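Side-chain contacts in Keto/oxoacid ferredoxin oxidoreductase, gamma subunit (Geobacter sulfurreducens, PDB 3ON3), which probably serves as the gamma subunit of a ferredoxin-dependent oxidoreductase that acts on the oxo group of 2-oxoacids: residues G14-I19 and L75-E80; I31-Q36 and K148-K153; T120-N123 and R127-V130. All blocks are in the same frame, centred on the assembly; numbering follows the deposited sequence.

Contact 1 (G14-I19 and L75-E80); sequences GGQGLI and LALTQE. With SO4 (sulfate ion), chain D.
Gln16 of the glycine-rich loop after strand 6-12 reaches across to Leu77 and Thr78, which follow the end of strand 71-76, the neighbouring parallel strand of the sheet; in this alpha/beta fold both loops lead into helices. The Gln16 side chain leaves its CB toward the second loop, and with CG beside the backbone N (chi1 -74°) and an extended chain beyond it, the amide is laid along Leu77. CD lies 3.9 Å from Leu77 CD1. OE1 comes closest, 3.4 Å from Leu77 CB, yet its hydrogen bond is made to Ala13 N, just ahead of the loop segment, so the leucine packs against an oxygen already engaged. NE2 ends beside the methyl of Thr78, whose OG1 is turned to cap Ala81 N at the start of helix 79-85. Leu18 CD1 also meets Leu77 CD1 at 4.4 Å, an apolar pair of buried residues, and Leu77 touches Ile117 and Ile118 of helix 117-125.

The glycine-rich loop also holds a sulfate, probably from the crystallisation liquor, at the N-terminus of helix 18-32, joined by Arg158 of the second subunit. As modelled the ion is crowded against Gly14 O, so its exact position is uncertain. Gly17 N donates to sulfate O1 at 3.0 Å, while Ile19 N reaches sulfate O3 at 3.2 Å with an N-H...O angle of 156°.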
loop_
_atom_site.group_PDB
_atom_site.type_symbol
_atom_site.label_atom_id
_atom_site.label_comp_id
_atom_site.label_asym_id
_atom_site.label_seq_id
_atom_site.Cartn_x
_atom_site.Cartn_y
_atom_site.Cartn_z
ATOM N N GLY B 14 11.386 -7.803 3.339
ATOM C CA GLY B 14 10.708 -7.413 2.123
ATOM C C GLY B 14 9.465 -8.166 1.747
ATOM O O GLY B 14 8.435 -7.557 1.488
ATOM N N GLY B 15 9.532 -9.484 1.675
ATOM C CA GLY B 15 8.354 -10.213 1.224
ATOM C C GLY B 15 7.362 -10.589 2.313
ATOM O O GLY B 15 6.657 -11.592 2.186
ATOM N N GLN B 16 7.281 -9.795 3.376
ATOM C CA GLN B 16 6.449 -10.189 4.519
ATOM C C GLN B 16 5.022 -9.616 4.544
ATOM O O GLN B 16 4.210 -9.978 5.414
ATOM C CB GLN B 16 7.188 -9.943 5.836
ATOM C CG GLN B 16 8.281 -10.975 6.077
ATOM C CD GLN B 16 9.062 -10.731 7.360
ATOM O OE1 GLN B 16 9.160 -9.606 7.849
ATOM N NE2 GLN B 16 9.617 -11.795 7.912
ATOM N N GLY B 17 4.712 -8.757 3.572
ATOM C CA GLY B 17 3.387 -8.167 3.454
ATOM C C GLY B 17 3.135 -6.996 4.391
ATOM O O GLY B 17 2.025 -6.785 4.866
ATOM N N LEU B 18 4.182 -6.223 4.643
ATOM C CA LEU B 18 4.121 -5.087 5.548
ATOM C C LEU B 18 3.260 -3.956 4.999
ATOM O O LEU B 18 2.659 -3.200 5.764
ATOM C CB LEU B 18 5.534 -4.569 5.823
ATOM C CG LEU B 18 6.583 -5.515 6.426
ATOM C CD1 LEU B 18 6.112 -6.093 7.750
ATOM C CD2 LEU B 18 6.929 -6.631 5.453
ATOM N N ILE B 19 3.232 -3.820 3.675
ATOM C CA ILE B 19 2.471 -2.754 3.039
ATOM C C ILE B 19 1.005 -3.058 3.230
ATOM O O ILE B 19 0.225 -2.193 3.630
ATOM C CB ILE B 19 2.772 -2.663 1.529
ATOM C CG1 ILE B 19 4.222 -2.225 1.294
ATOM C CG2 ILE B 19 1.770 -1.716 0.811
ATOM C CD1 ILE B 19 4.598 -2.154 -0.172
ATOM N N LEU B 75 5.977 -2.878 15.099
ATOM C CA LEU B 75 6.106 -4.297 14.851
ATOM C C LEU B 75 7.464 -4.558 14.230
ATOM O O LEU B 75 7.851 -3.860 13.317
ATOM C CB LEU B 75 5.031 -4.768 13.882
ATOM C CG LEU B 75 5.347 -6.176 13.371
ATOM C CD1 LEU B 75 5.112 -7.210 14.472
ATOM C CD2 LEU B 75 4.528 -6.508 12.130
ATOM N N ALA B 76 8.173 -5.565 14.727
ATOM C CA ALA B 76 9.419 -6.021 14.118
ATOM C C ALA B 76 9.417 -7.542 13.973
ATOM O O ALA B 76 9.477 -8.271 14.960
ATOM C CB ALA B 76 10.630 -5.561 14.939
ATOM N N LEU B 77 9.362 -8.020 12.737
ATOM C CA LEU B 77 9.326 -9.458 12.495
ATOM C C LEU B 77 10.734 -10.070 12.407
ATOM O O LEU B 77 10.895 -11.294 12.478
ATOM C CB LEU B 77 8.507 -9.770 11.232
ATOM C CG LEU B 77 6.979 -9.625 11.346
ATOM C CD1 LEU B 77 6.300 -9.852 9.993
ATOM C CD2 LEU B 77 6.402 -10.565 12.418
ATOM N N THR B 78 11.744 -9.211 12.258
ATOM C CA THR B 78 13.146 -9.644 12.201
ATOM C C THR B 78 14.029 -8.841 13.152
ATOM O O THR B 78 13.727 -7.687 13.458
ATOM C CB THR B 78 13.747 -9.489 10.780
ATOM O OG1 THR B 78 13.936 -8.098 10.489
ATOM C CG2 THR B 78 12.846 -10.126 9.723
ATOM N N GLN B 79 15.114 -9.461 13.610
ATOM C CA GLN B 79 16.137 -8.813 14.454
ATOM C C GLN B 79 16.656 -7.514 13.840
ATOM O O GLN B 79 16.771 -6.483 14.504
ATOM C CB GLN B 79 17.316 -9.770 14.684
ATOM C CG GLN B 79 18.347 -9.274 15.696
ATOM C CD GLN B 79 17.765 -9.139 17.088
ATOM O OE1 GLN B 79 17.413 -10.130 17.722
ATOM N NE2 GLN B 79 17.663 -7.908 17.572
ATOM N N GLU B 80 16.980 -7.606 12.558
ATOM C CA GLU B 80 17.330 -6.473 11.702
ATOM C C GLU B 80 16.364 -5.288 11.802
ATOM O O GLU B 80 16.781 -4.151 11.990
ATOM C CB GLU B 80 17.404 -6.951 10.250
ATOM C CG GLU B 80 18.550 -7.934 9.957
ATOM C CD GLU B 80 18.557 -9.185 10.859
ATOM O OE1 GLU B 80 17.482 -9.599 11.364
ATOM O OE2 GLU B 80 19.656 -9.760 11.057
HETATM S S SO4 D . 5.766 -6.088 1.016
HETATM O O1 SO4 D . 5.664 -7.543 0.982
HETATM O O2 SO4 D . 4.736 -5.544 0.136
HETATM O O3 SO4 D . 5.556 -5.576 2.361
HETATM O O4 SO4 D . 7.091 -5.654 0.575
#

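Contact 2 (I31-Q36 and K148-K153); sequences IYDGKQ and KEAAEK
Tyr32 and Ala150 bring their backbones to 5.0 Å, CA to CA, where the C-terminal end of helix 18-32 meets the first turns of helix 148-157. This is helix-to-helix packing in an alpha/beta fold: Tyr32 CB sits 3.7 Å from Ala150 CA and packs on the small Ala150 side chain. Beyond that point the tyrosine ring runs along the second helix toward Lys153. With CG beside its backbone N (chi1 -55°), the ring is placed so that Lys153 CB stands over its centre, 3.8 Å from the centroid and 5° off the normal, a CH-pi contact of nearly vertical approach. The opposite face is covered by Ile31 CG2, so the ring is clamped between an aliphatic group of its own helix and one of the partner helix. Its hydroxyl is hydrogen-bonded to Ser157 OG, one turn beyond Lys153 on helix 148-157, which ties the far end of the ring to the same helix.

Asp33, in the loop that follows, packs on the same alanine. Its carboxylate carbon CG lies 3.6 Å from Ala150 CB, and OD2 accepts a hydrogen bond from Ser147 N just ahead of the helix, where a negative charge would probably be favoured by the helix dipole. The lysine chain, extended beyond CG, lays CD 3.6 Å from Tyr32 CD1 before leading away from the ring to a salt bridge within its own helix, Lys153 NZ to Glu149 OE2 at 3.6 Å.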
loop_
_atom_site.group_PDB
_atom_site.type_symbol
_atom_site.label_atom_id
_atom_site.label_comp_id
_atom_site.label_asym_id
_atom_site.label_seq_id
_atom_site.Cartn_x
_atom_site.Cartn_y
_atom_site.Cartn_z
ATOM N N ILE B 31 -12.256 3.932 6.688
ATOM C CA ILE B 31 -13.446 3.325 6.110
ATOM C C ILE B 31 -14.383 2.781 7.179
ATOM O O ILE B 31 -15.582 3.060 7.140
ATOM C CB ILE B 31 -13.088 2.164 5.173
ATOM C CG1 ILE B 31 -12.137 2.640 4.077
ATOM C CG2 ILE B 31 -14.354 1.579 4.567
ATOM C CD1 ILE B 31 -11.649 1.529 3.185
ATOM N N TYR B 32 -13.845 2.013 8.134
ATOM C CA TYR B 32 -14.695 1.341 9.128
ATOM C C TYR B 32 -14.811 2.046 10.463
ATOM O O TYR B 32 -15.894 2.133 11.006
ATOM C CB TYR B 32 -14.327 -0.136 9.289
ATOM C CG TYR B 32 -14.370 -0.824 7.955
ATOM C CD1 TYR B 32 -15.590 -1.125 7.340
ATOM C CD2 TYR B 32 -13.205 -1.124 7.281
ATOM C CE1 TYR B 32 -15.634 -1.731 6.096
ATOM C CE2 TYR B 32 -13.231 -1.718 6.036
ATOM C CZ TYR B 32 -14.441 -2.024 5.446
ATOM O OH TYR B 32 -14.436 -2.619 4.203
ATOM N N ASP B 33 -13.725 2.590 10.987
ATOM C CA ASP B 33 -13.821 3.212 12.309
ATOM C C ASP B 33 -14.145 4.702 12.288
ATOM O O ASP B 33 -14.361 5.293 13.339
ATOM C CB ASP B 33 -12.587 2.919 13.164
ATOM C CG ASP B 33 -12.916 2.031 14.361
ATOM O OD1 ASP B 33 -14.082 1.596 14.465
ATOM O OD2 ASP B 33 -12.023 1.768 15.193
ATOM N N GLY B 34 -14.191 5.298 11.097
ATOM C CA GLY B 34 -14.568 6.692 10.961
ATOM C C GLY B 34 -13.458 7.687 11.271
ATOM O O GLY B 34 -13.691 8.887 11.406
ATOM N N LYS B 35 -12.235 7.202 11.396
ATOM C CA LYS B 35 -11.126 8.120 11.629
ATOM C C LYS B 35 -10.434 8.521 10.319
ATOM O O LYS B 35 -10.871 8.143 9.227
ATOM C CB LYS B 35 -10.128 7.518 12.628
ATOM C CG LYS B 35 -10.766 7.142 13.958
ATOM C CD LYS B 35 -9.815 6.353 14.855
ATOM C CE LYS B 35 -10.429 6.120 16.243
ATOM N NZ LYS B 35 -9.465 5.498 17.198
ATOM N N GLN B 36 -9.369 9.303 10.437
ATOM C CA GLN B 36 -8.546 9.663 9.292
ATOM C C GLN B 36 -7.278 8.833 9.365
ATOM O O GLN B 36 -6.870 8.419 10.440
ATOM C CB GLN B 36 -8.195 11.150 9.331
ATOM C CG GLN B 36 -9.370 12.045 9.690
ATOM C CD GLN B 36 -9.703 13.032 8.599
ATOM O OE1 GLN B 36 -9.534 12.745 7.413
ATOM N NE2 GLN B 36 -10.183 14.207 8.992
ATOM N N LYS B 148 -11.905 -3.997 17.053
ATOM C CA LYS B 148 -11.650 -5.315 16.497
ATOM C C LYS B 148 -12.519 -5.515 15.253
ATOM O O LYS B 148 -12.066 -6.093 14.264
ATOM C CB LYS B 148 -11.928 -6.408 17.543
ATOM C CG LYS B 148 -11.679 -7.842 17.043
ATOM C CD LYS B 148 -12.256 -8.910 18.005
ATOM C CE LYS B 148 -11.775 -10.322 17.649
ATOM N NZ LYS B 148 -12.588 -11.415 18.322
ATOM N N GLU B 149 -13.755 -5.013 15.300
ATOM C CA GLU B 149 -14.652 -5.119 14.153
ATOM C C GLU B 149 -14.110 -4.394 12.912
ATOM O O GLU B 149 -14.138 -4.954 11.811
ATOM C CB GLU B 149 -16.091 -4.658 14.487
ATOM C CG GLU B 149 -17.021 -4.619 13.260
ATOM C CD GLU B 149 -18.452 -4.115 13.531
ATOM O OE1 GLU B 149 -18.773 -3.681 14.656
ATOM O OE2 GLU B 149 -19.272 -4.157 12.588
ATOM N N ALA B 150 -13.628 -3.163 13.098
ATOM C CA ALA B 150 -13.054 -2.362 12.009
ATOM C C ALA B 150 -11.916 -3.108 11.334
ATOM O O ALA B 150 -11.846 -3.208 10.106
ATOM C CB ALA B 150 -12.544 -1.017 12.537
ATOM N N ALA B 151 -11.015 -3.628 12.152
ATOM C CA ALA B 151 -9.840 -4.322 11.650
ATOM C C ALA B 151 -10.217 -5.615 10.952
ATOM O O ALA B 151 -9.646 -5.961 9.906
ATOM C CB ALA B 151 -8.826 -4.590 12.797
ATOM N N GLU B 152 -11.168 -6.341 11.535
ATOM C CA GLU B 152 -11.617 -7.591 10.942
ATOM C C GLU B 152 -12.210 -7.345 9.542
ATOM O O GLU B 152 -11.912 -8.072 8.596
ATOM C CB GLU B 152 -12.673 -8.281 11.815
ATOM C CG GLU B 152 -12.972 -9.700 11.324
ATOM C CD GLU B 152 -14.160 -10.371 12.001
ATOM O OE1 GLU B 152 -14.924 -9.702 12.741
ATOM O OE2 GLU B 152 -14.328 -11.583 11.767
ATOM N N LYS B 153 -13.077 -6.340 9.436
ATOM C CA LYS B 153 -13.698 -5.978 8.159
ATOM C C LYS B 153 -12.634 -5.585 7.151
ATOM O O LYS B 153 -12.642 -6.073 6.023
ATOM C CB LYS B 153 -14.694 -4.832 8.327
ATOM C CG LYS B 153 -16.025 -5.231 8.969
ATOM C CD LYS B 153 -17.045 -4.132 8.794
ATOM C CE LYS B 153 -18.383 -4.509 9.383
ATOM N NZ LYS B 153 -19.418 -3.483 9.075
#

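Contact 3 (T120-N123 and R127-V130); sequences TAKN and REIV
Arg127 N donates to Ala121 O across 3.0 Å, and this backbone bond is the polar link between the last turns of helix 117-125 and the connection that follows it. It is bent, with an N-H...O angle of 142°. Within the connection a second backbone bond, Val130 N to Arg127 O, closes the short 3-10 turn at Glu128 and Ile129.

Van der Waals packing falls into an inner and an outer part. Inside, the methyl of Ala121 lies against the turn, with CB 3.7 Å from Glu128 O; its apolar partner is Val130, CB to CG2 4.5 Å, and Ala131 and Val134 of helix 131-143 touch the same methyl. Outside, the apolar stems of Lys122 and Glu128 run side by side in the same direction, CB of the lysine 3.8 Å from CG of the glutamate. Each has CG anti to its own backbone N (chi1 -170° and -159°) and an extended chain, which lines up the methylenes.

Among the charged groups, Lys122 NZ and Glu128 OE1 remain 5.9 Å apart, too far for a salt bridge, so any attraction is probably weak and long-range. The Arg127 side chain makes a cation-pi contact with Phe163.

With its pi-type turn at 120-123, its 3-10 turn and Val130 as the N-cap of helix 131-143, this is a short connection joining two consecutive helices, 117-125 and 131-143, of the alpha/beta fold.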
loop_
_atom_site.group_PDB
_atom_site.type_symbol
_atom_site.label_atom_id
_atom_site.label_comp_id
_atom_site.label_asym_id
_atom_site.label_seq_id
_atom_site.Cartn_x
_atom_site.Cartn_y
_atom_site.Cartn_z
ATOM N N THR B 120 2.994 -19.168 14.349
ATOM C CA THR B 120 1.547 -19.216 14.481
ATOM C C THR B 120 0.947 -19.322 13.076
ATOM O O THR B 120 0.200 -20.253 12.780
ATOM C CB THR B 120 0.987 -17.973 15.199
ATOM O OG1 THR B 120 1.390 -17.985 16.580
ATOM C CG2 THR B 120 -0.540 -17.957 15.115
ATOM N N ALA B 121 1.298 -18.372 12.209
ATOM C CA ALA B 121 0.811 -18.378 10.837
ATOM C C ALA B 121 1.126 -19.702 10.157
ATOM O O ALA B 121 0.256 -20.309 9.519
ATOM C CB ALA B 121 1.432 -17.213 10.046
ATOM N N LYS B 122 2.373 -20.150 10.297
ATOM C CA LYS B 122 2.843 -21.333 9.580
ATOM C C LYS B 122 2.242 -22.646 10.094
ATOM O O LYS B 122 1.800 -23.476 9.308
ATOM C CB LYS B 122 4.379 -21.409 9.566
ATOM C CG LYS B 122 4.920 -22.493 8.620
ATOM C CD LYS B 122 6.278 -23.077 9.025
ATOM C CE LYS B 122 6.565 -24.353 8.205
ATOM N NZ LYS B 122 7.771 -25.147 8.630
ATOM N N ASN B 123 2.211 -22.831 11.408
ATOM C CA ASN B 123 1.819 -24.125 11.976
ATOM C C ASN B 123 0.380 -24.220 12.478
ATOM O O ASN B 123 -0.267 -25.250 12.330
ATOM C CB ASN B 123 2.786 -24.530 13.091
ATOM C CG ASN B 123 4.098 -25.056 12.550
ATOM O OD1 ASN B 123 4.132 -26.062 11.840
ATOM N ND2 ASN B 123 5.188 -24.378 12.882
ATOM N N ARG B 127 -0.787 -21.522 6.992
ATOM C CA ARG B 127 -0.406 -20.708 5.832
ATOM C C ARG B 127 0.598 -19.603 6.185
ATOM O O ARG B 127 0.224 -18.471 6.515
ATOM C CB ARG B 127 -1.642 -20.112 5.162
ATOM C CG ARG B 127 -1.358 -19.475 3.825
ATOM C CD ARG B 127 -2.645 -19.082 3.111
ATOM N NE ARG B 127 -2.415 -18.840 1.688
ATOM C CZ ARG B 127 -2.053 -19.783 0.825
ATOM N NH1 ARG B 127 -1.874 -21.034 1.244
ATOM N NH2 ARG B 127 -1.866 -19.478 -0.454
ATOM N N GLU B 128 1.879 -19.947 6.098
ATOM C CA GLU B 128 2.970 -19.058 6.483
ATOM C C GLU B 128 2.807 -17.599 6.011
ATOM O O GLU B 128 3.028 -16.666 6.778
ATOM C CB GLU B 128 4.298 -19.633 5.968
ATOM C CG GLU B 128 5.535 -19.136 6.685
ATOM C CD GLU B 128 6.819 -19.696 6.082
ATOM O OE1 GLU B 128 7.877 -19.602 6.742
ATOM O OE2 GLU B 128 6.770 -20.224 4.948
ATOM N N ILE B 129 2.436 -17.401 4.750
ATOM C CA ILE B 129 2.346 -16.052 4.195
ATOM C C ILE B 129 1.397 -15.099 4.909
ATOM O O ILE B 129 1.447 -13.887 4.676
ATOM C CB ILE B 129 1.936 -16.060 2.705
ATOM C CG1 ILE B 129 0.654 -16.866 2.512
ATOM C CG2 ILE B 129 3.068 -16.587 1.833
ATOM C CD1 ILE B 129 0.240 -17.007 1.059
ATOM N N VAL B 130 0.514 -15.615 5.758
ATOM C CA VAL B 130 -0.428 -14.710 6.397
ATOM C C VAL B 130 0.079 -14.257 7.754
ATOM O O VAL B 130 -0.687 -13.744 8.578
ATOM C CB VAL B 130 -1.884 -15.251 6.421
ATOM C CG1 VAL B 130 -2.387 -15.468 4.970
ATOM C CG2 VAL B 130 -2.001 -16.521 7.269
#

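In the fold
Contacts 1 and 2 sit near the two ends of helix 18-32, their centres about 23 Å apart and on opposite sides of the chain's centre. Contact 3 is about 14 Å from contact 1 and about 24 Å from contact 2, centre to centre. Along the chain the segments of contacts 1 and 2 alternate, while contact 3 follows contact 1 and is nested inside the loop that contact 2 closes. Together they secure different helices around the mixed sheet, in which 6-12 and 71-76 are neighbouring parallel strands. Contact 1 lies where the loop after strand 6-12 meets the second subunit; the 117-125 to 131-143 connection packs locally on the contact 1 side, well away from contact 2.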